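Formimidoylglutamase (Bacillus subtilis, PDB 3M1R) hydrolyses N-formimidoyl-L-glutamate to L-glutamate and formamide in histidine degradation, using a pair of manganese ions in each subunit. Local coordinates at residues D[186-191]-D[207-212]. Residues are numbered along the deposited sequence; the frame is centred on the assembly and turned at random.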
ATOM      1  N   LEU D 186      12.338 -12.071 -37.861  1.00 50.58           N
ATOM      2  CA  LEU D 186      11.747 -11.676 -36.590  1.00 45.73           C
ATOM      3  C   LEU D 186      11.039 -12.898 -36.055  1.00 47.31           C
ATOM      4  O   LEU D 186      10.160 -13.442 -36.726  1.00 48.66           O
ATOM      5  CB  LEU D 186      10.714 -10.567 -36.814  1.00 46.36           C
ATOM      6  CG  LEU D 186      10.463  -9.498 -35.738  1.00 48.39           C
ATOM      7  CD1 LEU D 186       9.041  -8.982 -35.816  1.00 44.18           C
ATOM      8  CD2 LEU D 186      10.757 -10.007 -34.353  1.00 42.29           C
ATOM      9  N   ILE D 187      11.434 -13.345 -34.868  1.00 42.39           N
ATOM     10  CA  ILE D 187      10.734 -14.429 -34.187  1.00 42.72           C
ATOM     11  C   ILE D 187      10.008 -13.892 -32.941  1.00 45.74           C
ATOM     12  O   ILE D 187      10.643 -13.481 -31.960  1.00 44.67           O
ATOM     13  CB  ILE D 187      11.711 -15.549 -33.792  1.00 43.01           C
ATOM     14  CG1 ILE D 187      12.354 -16.137 -35.037  1.00 47.79           C
ATOM     15  CG2 ILE D 187      11.006 -16.645 -33.048  1.00 41.17           C
ATOM     16  CD1 ILE D 187      13.561 -16.930 -34.717  1.00 54.40           C
ATOM     17  N   GLN D 188       8.676 -13.889 -32.987  1.00 42.66           N
ATOM     18  CA  GLN D 188       7.881 -13.413 -31.858  1.00 42.42           C
ATOM     19  C   GLN D 188       7.465 -14.601 -31.028  1.00 43.64           C
ATOM     20  O   GLN D 188       6.807 -15.506 -31.530  1.00 48.03           O
ATOM     21  CB  GLN D 188       6.643 -12.640 -32.325  1.00 40.31           C
ATOM     22  CG  GLN D 188       6.955 -11.449 -33.215  1.00 40.13           C
ATOM     23  CD  GLN D 188       5.721 -10.592 -33.500  1.00 45.56           C
ATOM     24  OE1 GLN D 188       4.646 -11.108 -33.822  1.00 47.63           O
ATOM     25  NE2 GLN D 188       5.883  -9.276 -33.401  1.00 41.03           N
ATOM     26  N   LEU D 189       7.845 -14.593 -29.754  1.00 34.39           N
ATOM     27  CA  LEU D 189       7.588 -15.726 -28.879  1.00 38.43           C
ATOM     28  C   LEU D 189       6.666 -15.290 -27.757  1.00 37.87           C
ATOM     29  O   LEU D 189       6.968 -14.331 -27.046  1.00 40.11           O
ATOM     30  CB  LEU D 189       8.911 -16.270 -28.301  1.00 40.62           C
ATOM     31  CG  LEU D 189       9.953 -16.829 -29.280  1.00 42.46           C
ATOM     32  CD1 LEU D 189      11.310 -16.991 -28.599  1.00 44.20           C
ATOM     33  CD2 LEU D 189       9.499 -18.165 -29.869  1.00 37.47           C
ATOM     34  N   GLY D 190       5.543 -15.987 -27.605  1.00 39.14           N
ATOM     35  CA  GLY D 190       4.622 -15.741 -26.503  1.00 33.34           C
ATOM     36  C   GLY D 190       3.385 -14.939 -26.848  1.00 41.63           C
ATOM     37  O   GLY D 190       2.658 -14.507 -25.941  1.00 36.15           O
ATOM     38  N   ILE D 191       3.134 -14.739 -28.149  1.00 43.03           N
ATOM     39  CA  ILE D 191       1.980 -13.932 -28.589  1.00 37.19           C
ATOM     40  C   ILE D 191       0.714 -14.519 -27.964  1.00 37.18           C
ATOM     41  O   ILE D 191       0.429 -15.705 -28.108  1.00 43.36           O
ATOM     42  CB  ILE D 191       1.848 -13.885 -30.130  1.00 41.07           C
ATOM     43  CG1 ILE D 191       3.059 -13.181 -30.767  1.00 37.46           C
ATOM     44  CG2 ILE D 191       0.564 -13.203 -30.531  1.00 39.11           C
ATOM     45  CD1 ILE D 191       3.309 -11.778 -30.224  1.00 32.77           C
ATOM     46  N   HIS D 207       4.018  -9.434 -43.592  1.00 66.31           N
ATOM     47  CA  HIS D 207       5.446  -9.188 -43.541  1.00 60.33           C
ATOM     48  C   HIS D 207       6.246 -10.450 -43.247  1.00 57.28           C
ATOM     49  O   HIS D 207       7.461 -10.384 -43.095  1.00 58.08           O
ATOM     50  CB  HIS D 207       5.750  -8.115 -42.493  1.00 57.41           C
ATOM     51  CG  HIS D 207       5.789  -6.728 -43.048  1.00 66.96           C
ATOM     52  ND1 HIS D 207       4.651  -5.988 -43.289  1.00 73.03           N
ATOM     53  CD2 HIS D 207       6.830  -5.944 -43.416  1.00 70.26           C
ATOM     54  CE1 HIS D 207       4.986  -4.810 -43.783  1.00 74.30           C
ATOM     55  NE2 HIS D 207       6.304  -4.759 -43.870  1.00 77.51           N
ATOM     56  N   ASN D 208       5.559 -11.588 -43.160  1.00 55.81           N
ATOM     57  CA  ASN D 208       6.209 -12.878 -42.907  1.00 61.53           C
ATOM     58  C   ASN D 208       6.952 -12.953 -41.578  1.00 62.57           C
ATOM     59  O   ASN D 208       8.073 -13.475 -41.505  1.00 57.23           O
ATOM     60  CB  ASN D 208       7.159 -13.254 -44.051  1.00 62.18           C
ATOM     61  CG  ASN D 208       6.439 -13.417 -45.363  1.00 74.94           C
ATOM     62  OD1 ASN D 208       5.607 -14.311 -45.518  1.00 77.57           O
ATOM     63  ND2 ASN D 208       6.743 -12.547 -46.316  1.00 82.26           N
ATOM     64  N   VAL D 209       6.324 -12.434 -40.530  1.00 60.32           N
ATOM     65  CA  VAL D 209       6.882 -12.570 -39.194  1.00 57.30           C
ATOM     66  C   VAL D 209       6.618 -13.992 -38.692  1.00 55.83           C
ATOM     67  O   VAL D 209       5.564 -14.582 -38.962  1.00 56.02           O
ATOM     68  CB  VAL D 209       6.320 -11.483 -38.230  1.00 52.27           C
ATOM     69  CG1 VAL D 209       6.664 -11.787 -36.750  1.00 50.29           C
ATOM     70  CG2 VAL D 209       6.857 -10.119 -38.632  1.00 50.52           C
ATOM     71  N   ASN D 210       7.594 -14.547 -37.987  1.00 54.65           N
ATOM     72  CA  ASN D 210       7.452 -15.861 -37.383  1.00 55.19           C
ATOM     73  C   ASN D 210       6.743 -15.748 -36.046  1.00 53.64           C
ATOM     74  O   ASN D 210       7.338 -15.341 -35.043  1.00 50.63           O
ATOM     75  CB  ASN D 210       8.816 -16.507 -37.187  1.00 53.89           C
ATOM     76  CG  ASN D 210       9.602 -16.594 -38.475  1.00 60.38           C
ATOM     77  OD1 ASN D 210       9.203 -17.276 -39.420  1.00 57.63           O
ATOM     78  ND2 ASN D 210      10.723 -15.893 -38.521  1.00 62.22           N
ATOM     79  N   ILE D 211       5.475 -16.130 -36.033  1.00 53.98           N
ATOM     80  CA  ILE D 211       4.662 -15.965 -34.844  1.00 50.59           C
ATOM     81  C   ILE D 211       4.473 -17.277 -34.089  1.00 47.89           C
ATOM     82  O   ILE D 211       4.014 -18.265 -34.645  1.00 50.84           O
ATOM     83  CB  ILE D 211       3.303 -15.361 -35.196  1.00 49.75           C
ATOM     84  CG1 ILE D 211       3.513 -14.080 -35.996  1.00 53.07           C
ATOM     85  CG2 ILE D 211       2.490 -15.099 -33.915  1.00 45.27           C
ATOM     86  CD1 ILE D 211       2.355 -13.738 -36.913  1.00 56.62           C
ATOM     87  N   HIS D 212       4.833 -17.274 -32.814  1.00 46.82           N
ATOM     88  CA  HIS D 212       4.627 -18.433 -31.952  1.00 45.64           C
ATOM     89  C   HIS D 212       3.778 -18.068 -30.739  1.00 50.11           C
ATOM     90  O   HIS D 212       4.266 -17.456 -29.780  1.00 47.89           O
ATOM     91  CB  HIS D 212       5.976 -19.015 -31.538  1.00 49.61           C
ATOM     92  CG  HIS D 212       6.816 -19.412 -32.708  1.00 54.36           C
ATOM     93  ND1 HIS D 212       6.931 -20.717 -33.132  1.00 51.39           N
ATOM     94  CD2 HIS D 212       7.528 -18.665 -33.584  1.00 56.14           C
ATOM     95  CE1 HIS D 212       7.699 -20.759 -34.205  1.00 57.57           C
ATOM     96  NE2 HIS D 212       8.072 -19.527 -34.503  1.00 56.15           N
TER
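Leu186 O is gripped twice by Asn210: Asn210 N donates a bond of 3.1 Å, and Asn210 ND2 adds a weak, bent one (N-H...O 133°). The torsion that sets Asn210 CG beside its own backbone N (chi1 -56°) brings the amide back to this carbonyl, while ND2 has its stronger bond to Gln184 O, just before the strand. Asn210 O then receives Gln188 N at 2.9 Å, Gln188 O takes His212 N, and His212 O accepts Gly190 N, with a weak second bond from Ile191 N. This alternation is the signature of parallel strands, here the two strands of a beta-alpha-beta unit joined through helix 198-206, with 210-213 outermost in the chain's central sheet.

On one face, Leu189 CD2 lies 4.0 Å from His212 CB, the two side chains running alongside each other, and helix 222-234 packs over Ile187 and His212. On the other, Gln188 crosses Val209 at about a right angle, its CG 3.6 Å from Val209 CG1. Its amide reaches past that methyl to His156 through OE1 and to Gln151 through NE2. With an alanine here, both would probably lose a hydrogen-bond partner, and Val209 CG1 its cover. Alternate peptide groups thus pair across the strands, while Ile187 and Leu189 bond strand 147-152; the buried Gln188 amide ties strand 186-191 to Gln151 and to His156, beside the calcium ligand His155.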